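Local coordinates for protein ribonucleoside triphosphate reductase (Lactobacillus leichmannii, PDB 1L1L) that catalyses the B12-dependent reduction of ribonucleoside triphosphates to deoxyribonucleoside triphosphates, at residues T652-D655 with S656-D659; F620-A623 with G624-S627; K337-Q340 with E341-M344. One frame throughout, in Å; residues are numbered along the deposited sequence.

Contact 1: T652-D655 with S656-D659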
ATOM      1  N   THR A 652      -2.040  -7.721  17.563  1.00 31.48           N
ATOM      2  CA  THR A 652      -0.885  -7.762  18.449  1.00 32.59           C
ATOM      3  C   THR A 652      -1.259  -8.472  19.748  1.00 33.82           C
ATOM      4  O   THR A 652      -2.363  -8.297  20.278  1.00 33.62           O
ATOM      5  CB  THR A 652      -0.385  -6.338  18.780  1.00 32.66           C
ATOM      6  OG1 THR A 652      -1.467  -5.567  19.313  1.00 33.17           O
ATOM      7  CG2 THR A 652       0.148  -5.654  17.529  1.00 32.39           C
ATOM      8  N   PHE A 653      -0.333  -9.271  20.263  1.00 34.02           N
ATOM      9  CA  PHE A 653      -0.583 -10.025  21.477  1.00 35.30           C
ATOM     10  C   PHE A 653       0.646 -10.044  22.380  1.00 36.15           C
ATOM     11  O   PHE A 653       1.767  -9.851  21.913  1.00 35.36           O
ATOM     12  CB  PHE A 653      -0.984 -11.462  21.106  1.00 33.53           C
ATOM     13  CG  PHE A 653       0.039 -12.181  20.260  1.00 33.24           C
ATOM     14  CD1 PHE A 653       0.985 -13.023  20.847  1.00 32.95           C
ATOM     15  CD2 PHE A 653       0.074 -11.995  18.880  1.00 32.00           C
ATOM     16  CE1 PHE A 653       1.947 -13.667  20.071  1.00 32.60           C
ATOM     17  CE2 PHE A 653       1.029 -12.628  18.093  1.00 31.92           C
ATOM     18  CZ  PHE A 653       1.971 -13.468  18.687  1.00 33.69           C
ATOM     19  N   GLN A 654       0.421 -10.263  23.672  1.00 37.82           N
ATOM     20  CA  GLN A 654       1.507 -10.342  24.642  1.00 40.05           C
ATOM     21  C   GLN A 654       2.006 -11.787  24.591  1.00 40.89           C
ATOM     22  O   GLN A 654       1.287 -12.675  24.142  1.00 40.12           O
ATOM     23  CB  GLN A 654       0.998 -10.045  26.058  1.00 41.37           C
ATOM     24  CG  GLN A 654       0.097  -8.822  26.197  1.00 43.86           C
ATOM     25  CD  GLN A 654       0.795  -7.516  25.856  1.00 45.68           C
ATOM     26  OE1 GLN A 654       1.906  -7.251  26.320  1.00 46.25           O
ATOM     27  NE2 GLN A 654       0.137  -6.685  25.049  1.00 46.53           N
ATOM     28  N   ASP A 655       3.226 -12.033  25.046  1.00 42.30           N
ATOM     29  CA  ASP A 655       3.738 -13.399  25.025  1.00 44.23           C
ATOM     30  C   ASP A 655       2.852 -14.317  25.865  1.00 44.07           C
ATOM     31  O   ASP A 655       2.744 -15.510  25.587  1.00 44.46           O
ATOM     32  CB  ASP A 655       5.175 -13.445  25.542  1.00 46.24           C
ATOM     33  CG  ASP A 655       5.475 -12.333  26.519  1.00 48.29           C
ATOM     34  OD1 ASP A 655       4.693 -12.153  27.484  1.00 49.99           O
ATOM     35  OD2 ASP A 655       6.498 -11.641  26.316  1.00 49.78           O
ATOM     36  N   SER A 656       2.216 -13.752  26.887  1.00 43.81           N
ATOM     37  CA  SER A 656       1.337 -14.522  27.757  1.00 43.73           C
ATOM     38  C   SER A 656       0.047 -14.904  27.028  1.00 43.36           C
ATOM     39  O   SER A 656      -0.809 -15.591  27.586  1.00 44.20           O
ATOM     40  CB  SER A 656       1.001 -13.716  29.012  1.00 43.58           C
ATOM     41  OG  SER A 656       0.269 -12.546  28.685  1.00 45.17           O
ATOM     42  N   GLU A 657      -0.091 -14.447  25.785  1.00 42.00           N
ATOM     43  CA  GLU A 657      -1.271 -14.760  24.979  1.00 40.43           C
ATOM     44  C   GLU A 657      -0.917 -15.676  23.814  1.00 39.96           C
ATOM     45  O   GLU A 657      -1.800 -16.173  23.111  1.00 39.84           O
ATOM     46  CB  GLU A 657      -1.901 -13.478  24.423  1.00 40.58           C
ATOM     47  CG  GLU A 657      -2.530 -12.579  25.465  1.00 39.09           C
ATOM     48  CD  GLU A 657      -3.134 -11.324  24.858  1.00 39.13           C
ATOM     49  OE1 GLU A 657      -2.377 -10.557  24.231  1.00 37.18           O
ATOM     50  OE2 GLU A 657      -4.360 -11.112  25.010  1.00 39.00           O
ATOM     51  N   GLY A 658       0.379 -15.892  23.609  1.00 39.19           N
ATOM     52  CA  GLY A 658       0.827 -16.736  22.513  1.00 39.71           C
ATOM     53  C   GLY A 658       0.172 -18.105  22.488  1.00 40.17           C
ATOM     54  O   GLY A 658       0.071 -18.742  21.438  1.00 39.29           O
ATOM     55  N   ASP A 659      -0.271 -18.554  23.657  1.00 40.90           N
ATOM     56  CA  ASP A 659      -0.918 -19.851  23.802  1.00 41.57           C
ATOM     57  C   ASP A 659      -2.292 -19.848  23.167  1.00 40.17           C
ATOM     58  O   ASP A 659      -2.930 -20.893  23.061  1.00 40.77           O
ATOM     59  CB  ASP A 659      -1.063 -20.198  25.284  1.00 44.72           C
ATOM     60  CG  ASP A 659       0.267 -20.250  25.994  1.00 47.72           C
ATOM     61  OD1 ASP A 659       1.026 -21.222  25.767  1.00 50.49           O
ATOM     62  OD2 ASP A 659       0.562 -19.312  26.771  1.00 50.69           O
TER
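Glu657 folds back over the chain that precedes it and grips the backbone of Gln654. Its OE1 accepts from Gln654 N at 2.9 Å in a nearly straight bond, using the lone pair that faces away from the other carboxylate oxygen. CG of Glu657 lies beside its own backbone N (chi1 -68°), and the chain then runs straight on to CD, which brings the carboxylate back to this N-H. The Gln654 and Glu657 side chains run next to each other in the same direction.

Ser656 also leans back on Gln654. Its OG stands between its own backbone N and carbonyl carbon (chi1 64°) and so faces Gln654 CB at 3.7 Å. Asp655 takes part through its backbone. Its O accepts from Gly658 N at 3.1 Å, with the donor above the carbonyl plane, while its carboxylate points away on the exposed side of the bend.

The backbone makes two overlapping type I beta turns. Glu657 N donates to Gln654 O at 2.8 Å and closes the first, with Asp655 and Ser656 at its corners. The bond from Gly658 N closes the second, with Ser656 and Glu657 at its corners. These turns open the beta-alpha-beta crossover that leaves strand 650-653, passes through helix 661-667 and returns in the adjacent parallel strand 674-679.

On the buried side, CD1 of Phe653 comes 4.0 Å from Gly658 N, and the ring also packs on Leu677 and Pro679. The second carboxylate oxygen of Glu657, OE2, accepts from Ile628 N, at the start of helix 628-641.

Contact 2: F620-A623 with G624-S627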
ATOM      1  N   PHE A 620     -12.579   3.017  27.042  1.00 39.39           N
ATOM      2  CA  PHE A 620     -11.443   3.313  26.182  1.00 38.26           C
ATOM      3  C   PHE A 620     -10.447   2.182  26.355  1.00 38.48           C
ATOM      4  O   PHE A 620     -10.143   1.790  27.482  1.00 38.18           O
ATOM      5  CB  PHE A 620     -10.758   4.617  26.591  1.00 37.14           C
ATOM      6  CG  PHE A 620      -9.545   4.937  25.761  1.00 35.71           C
ATOM      7  CD1 PHE A 620      -9.681   5.538  24.514  1.00 34.87           C
ATOM      8  CD2 PHE A 620      -8.276   4.574  26.194  1.00 34.32           C
ATOM      9  CE1 PHE A 620      -8.568   5.767  23.705  1.00 34.68           C
ATOM     10  CE2 PHE A 620      -7.154   4.794  25.395  1.00 33.72           C
ATOM     11  CZ  PHE A 620      -7.299   5.391  24.148  1.00 32.80           C
ATOM     12  N   ALA A 621      -9.928   1.670  25.246  1.00 38.32           N
ATOM     13  CA  ALA A 621      -8.965   0.580  25.309  1.00 37.97           C
ATOM     14  C   ALA A 621      -7.720   0.913  24.500  1.00 38.15           C
ATOM     15  O   ALA A 621      -7.818   1.312  23.341  1.00 37.99           O
ATOM     16  CB  ALA A 621      -9.597  -0.697  24.783  1.00 38.13           C
ATOM     17  N   SER A 622      -6.550   0.763  25.117  1.00 38.22           N
ATOM     18  CA  SER A 622      -5.295   1.027  24.419  1.00 38.22           C
ATOM     19  C   SER A 622      -4.833  -0.297  23.813  1.00 37.50           C
ATOM     20  O   SER A 622      -5.070  -1.357  24.392  1.00 37.60           O
ATOM     21  CB  SER A 622      -4.245   1.569  25.389  1.00 38.96           C
ATOM     22  OG  SER A 622      -4.042   0.669  26.462  1.00 41.61           O
ATOM     23  N   ALA A 623      -4.178  -0.227  22.657  1.00 35.98           N
ATOM     24  CA  ALA A 623      -3.715  -1.414  21.939  1.00 36.19           C
ATOM     25  C   ALA A 623      -3.016  -2.444  22.819  1.00 36.68           C
ATOM     26  O   ALA A 623      -3.187  -3.650  22.630  1.00 36.78           O
ATOM     27  CB  ALA A 623      -2.797  -1.004  20.788  1.00 35.69           C
ATOM     28  N   GLY A 624      -2.235  -1.972  23.780  1.00 36.71           N
ATOM     29  CA  GLY A 624      -1.530  -2.888  24.654  1.00 37.41           C
ATOM     30  C   GLY A 624      -2.417  -3.647  25.623  1.00 37.62           C
ATOM     31  O   GLY A 624      -2.021  -4.702  26.128  1.00 38.26           O
ATOM     32  N   THR A 625      -3.620  -3.138  25.878  1.00 36.81           N
ATOM     33  CA  THR A 625      -4.517  -3.791  26.823  1.00 36.45           C
ATOM     34  C   THR A 625      -5.630  -4.613  26.193  1.00 35.93           C
ATOM     35  O   THR A 625      -6.300  -5.372  26.895  1.00 36.24           O
ATOM     36  CB  THR A 625      -5.166  -2.771  27.793  1.00 36.31           C
ATOM     37  OG1 THR A 625      -6.118  -1.962  27.088  1.00 36.49           O
ATOM     38  CG2 THR A 625      -4.103  -1.880  28.411  1.00 37.08           C
ATOM     39  N   VAL A 626      -5.833  -4.477  24.883  1.00 34.61           N
ATOM     40  CA  VAL A 626      -6.891  -5.234  24.206  1.00 34.29           C
ATOM     41  C   VAL A 626      -6.495  -6.694  24.005  1.00 33.67           C
ATOM     42  O   VAL A 626      -5.476  -6.997  23.379  1.00 34.06           O
ATOM     43  CB  VAL A 626      -7.236  -4.618  22.841  1.00 34.62           C
ATOM     44  CG1 VAL A 626      -8.353  -5.407  22.182  1.00 35.20           C
ATOM     45  CG2 VAL A 626      -7.654  -3.175  23.022  1.00 33.85           C
ATOM     46  N   SER A 627      -7.308  -7.604  24.527  1.00 32.93           N
ATOM     47  CA  SER A 627      -7.004  -9.023  24.410  1.00 31.26           C
ATOM     48  C   SER A 627      -6.943  -9.495  22.962  1.00 30.89           C
ATOM     49  O   SER A 627      -7.604  -8.947  22.083  1.00 30.53           O
ATOM     50  CB  SER A 627      -8.042  -9.852  25.164  1.00 31.77           C
ATOM     51  OG  SER A 627      -9.244  -9.928  24.422  1.00 30.92           O
TER
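Thr625 turns back on Ser622 and holds its carbonyl oxygen with two donors. Thr625 N reaches Ser622 O at 2.7 Å, from above the carbonyl plane. Thr625 OG1 reaches the same oxygen at 3.0 Å, in the carbonyl plane and on a lone pair. With chi1 at 71°, OG1 sits between the threonine's own N and C, where hydroxyl and N-H can share one acceptor. Val626 N adds a weak bond to Ser622 O at 3.2 Å.

The same torsion sets the methyl CG2 of Thr625 beside the backbone N and against Ser622 OG, at 3.2 Å. Ser622 has a similar first torsion (chi1 57°), which turns its OG to the side where Thr625 stands. Val626 is different. Its CG1 is opposite the backbone N, while CG2 turns inward to meet Ala621 CB at 3.6 Å. CG2 also lies 3.4 Å from Ser622 O, so a methyl group covers part of the region around this acceptor.

Ala623 and Gly624 form the corners of a type I beta turn closed by the Thr625 N bond. The turn leads into helix 628-641. Ser627 is the N-cap of that helix, and its OG bonds to Glu630 N. Val626 O accepts from Gln631 NE2 in the first turn of the helix.

A carbonyl oxygen with two full donors and a weak third is well satisfied. The N-H bond closes the turn, and the hydroxyl bond to the same oxygen probably holds Thr625 in its rotamer.

Contact 3: K337-Q340 with E341-M344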
ATOM      1  N   LYS A 337      12.630 -16.664   5.354  1.00 26.63           N
ATOM      2  CA  LYS A 337      13.024 -15.432   6.031  1.00 27.83           C
ATOM      3  C   LYS A 337      13.715 -15.639   7.378  1.00 28.40           C
ATOM      4  O   LYS A 337      14.153 -14.679   8.011  1.00 28.51           O
ATOM      5  CB  LYS A 337      11.814 -14.494   6.218  1.00 27.37           C
ATOM      6  CG  LYS A 337      11.330 -13.831   4.932  1.00 28.16           C
ATOM      7  CD  LYS A 337      10.188 -12.841   5.197  1.00 27.05           C
ATOM      8  CE  LYS A 337      10.600 -11.718   6.136  1.00 28.62           C
ATOM      9  NZ  LYS A 337       9.545 -10.661   6.247  1.00 29.13           N
ATOM     10  N   GLN A 338      13.824 -16.887   7.824  1.00 30.10           N
ATOM     11  CA  GLN A 338      14.482 -17.143   9.101  1.00 31.23           C
ATOM     12  C   GLN A 338      16.008 -17.216   8.939  1.00 32.58           C
ATOM     13  O   GLN A 338      16.755 -17.069   9.910  1.00 33.51           O
ATOM     14  CB  GLN A 338      13.888 -18.409   9.749  1.00 31.47           C
ATOM     15  CG  GLN A 338      12.565 -18.108  10.483  1.00 31.51           C
ATOM     16  CD  GLN A 338      11.739 -19.339  10.841  1.00 31.32           C
ATOM     17  OE1 GLN A 338      11.448 -20.175   9.990  1.00 33.09           O
ATOM     18  NE2 GLN A 338      11.339 -19.437  12.102  1.00 30.98           N
ATOM     19  N   ASP A 339      16.469 -17.413   7.709  1.00 34.16           N
ATOM     20  CA  ASP A 339      17.905 -17.448   7.423  1.00 35.99           C
ATOM     21  C   ASP A 339      18.420 -16.028   7.637  1.00 37.23           C
ATOM     22  O   ASP A 339      18.199 -15.149   6.798  1.00 36.95           O
ATOM     23  CB  ASP A 339      18.146 -17.892   5.974  1.00 36.54           C
ATOM     24  CG  ASP A 339      19.609 -17.770   5.550  1.00 38.09           C
ATOM     25  OD1 ASP A 339      19.992 -18.438   4.565  1.00 39.04           O
ATOM     26  OD2 ASP A 339      20.377 -17.003   6.180  1.00 38.11           O
ATOM     27  N   GLN A 340      19.102 -15.811   8.758  1.00 37.76           N
ATOM     28  CA  GLN A 340      19.614 -14.495   9.123  1.00 39.31           C
ATOM     29  C   GLN A 340      20.431 -13.745   8.064  1.00 40.19           C
ATOM     30  O   GLN A 340      20.164 -12.567   7.808  1.00 40.15           O
ATOM     31  CB  GLN A 340      20.418 -14.598  10.423  1.00 39.95           C
ATOM     32  CG  GLN A 340      19.587 -15.050  11.619  1.00 41.20           C
ATOM     33  CD  GLN A 340      18.416 -14.126  11.905  1.00 41.70           C
ATOM     34  OE1 GLN A 340      18.596 -12.968  12.289  1.00 43.35           O
ATOM     35  NE2 GLN A 340      17.207 -14.635  11.710  1.00 42.58           N
ATOM     36  N   GLU A 341      21.414 -14.410   7.455  1.00 40.71           N
ATOM     37  CA  GLU A 341      22.248 -13.774   6.432  1.00 41.41           C
ATOM     38  C   GLU A 341      21.436 -13.301   5.228  1.00 41.00           C
ATOM     39  O   GLU A 341      21.577 -12.154   4.791  1.00 41.12           O
ATOM     40  CB  GLU A 341      23.338 -14.725   5.926  1.00 43.03           C
ATOM     41  CG  GLU A 341      24.222 -14.073   4.871  1.00 46.01           C
ATOM     42  CD  GLU A 341      24.838 -15.060   3.899  1.00 48.19           C
ATOM     43  OE1 GLU A 341      25.752 -15.817   4.299  1.00 48.81           O
ATOM     44  OE2 GLU A 341      24.402 -15.076   2.726  1.00 49.58           O
ATOM     45  N   LYS A 342      20.606 -14.192   4.688  1.00 39.87           N
ATOM     46  CA  LYS A 342      19.777 -13.866   3.532  1.00 39.87           C
ATOM     47  C   LYS A 342      18.633 -12.910   3.859  1.00 39.42           C
ATOM     48  O   LYS A 342      18.146 -12.202   2.976  1.00 39.77           O
ATOM     49  CB  LYS A 342      19.241 -15.143   2.886  1.00 39.45           C
ATOM     50  CG  LYS A 342      20.329 -15.923   2.153  1.00 40.09           C
ATOM     51  CD  LYS A 342      19.766 -16.948   1.194  1.00 40.61           C
ATOM     52  CE  LYS A 342      20.891 -17.560   0.353  1.00 40.67           C
ATOM     53  NZ  LYS A 342      20.388 -18.490  -0.695  1.00 41.16           N
ATOM     54  N   LEU A 343      18.208 -12.896   5.118  1.00 38.60           N
ATOM     55  CA  LEU A 343      17.153 -11.996   5.556  1.00 38.42           C
ATOM     56  C   LEU A 343      17.725 -10.588   5.504  1.00 39.24           C
ATOM     57  O   LEU A 343      17.074  -9.660   5.025  1.00 38.44           O
ATOM     58  CB  LEU A 343      16.715 -12.301   6.996  1.00 37.47           C
ATOM     59  CG  LEU A 343      15.812 -11.231   7.620  1.00 37.03           C
ATOM     60  CD1 LEU A 343      14.426 -11.294   6.978  1.00 36.14           C
ATOM     61  CD2 LEU A 343      15.713 -11.436   9.119  1.00 36.11           C
ATOM     62  N   MET A 344      18.951 -10.431   5.995  1.00 39.65           N
ATOM     63  CA  MET A 344      19.598  -9.128   6.001  1.00 41.01           C
ATOM     64  C   MET A 344      19.985  -8.666   4.595  1.00 39.94           C
ATOM     65  O   MET A 344      20.023  -7.463   4.328  1.00 39.69           O
ATOM     66  CB  MET A 344      20.843  -9.141   6.905  1.00 44.40           C
ATOM     67  CG  MET A 344      20.541  -9.065   8.407  1.00 48.76           C
ATOM     68  SD  MET A 344      22.043  -8.908   9.451  1.00 54.94           S
ATOM     69  CE  MET A 344      22.117 -10.560  10.241  1.00 53.46           C
TER
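Asp339 is the N-cap of helix 340-347, and its side chain caps Lys342. Its OD2 accepts from Lys342 N at 3.2 Å, almost straight at the hydrogen (173°). The N-H comes from above the carboxylate plane, not from within it. With chi1 at 172°, the carboxylate swings away from its own backbone N and toward the N-H groups of the first turn. The aliphatic part of Lys342 passes the carboxylate at an angle, with CG 3.5 Å from Asp339 OD1. The lysine then runs on extended, and its NZ stays 5.3 Å from Asp339 OD1, too far for a salt bridge.

Leu343 packs on Lys337 instead. Its CD1 rests on Lys337 O at 3.5 Å and meets Lys337 CE at 3.9 Å, the two side chains slanting across each other. The Lys337 chain goes on to bond through NZ to Ser350 O, at the start of strand 350-356. Gln340 bends at chi2 (-59°) and curls back, so that its NE2 donates to Gln338 O at 3.1 Å.

Regular helical bonding begins at the cap, with Leu343 N on Asp339 O at 2.8 Å. Asp339 thus accepts through both side chain and backbone. Its negative charge at the N-terminal end of a helix probably interacts well with the helix dipole, and the ammonium group of Lys342 may steady the carboxylate at longer range.

How the contacts relate
From the N terminus, contact 3 comes first. It closes the short bend between helices 331-335 and 340-347, on the path from strand 322-327 to its parallel neighbour 350-356. Contact 2 follows much later, turning the loop after strand 603-611 into helix 628-641. Contact 1 closes the bend where strand 650-653 leads toward helix 661-667. The three are in series; none nests or crosses. Contacts 1 and 2 touch, with centres about 13 Å apart. Gln631 ties them further, since its NE2 bonds to Val626 O and Thr652 O. Contact 3 stands apart, its nearest atoms about 13 Å from contact 1 and 21 Å from contact 2.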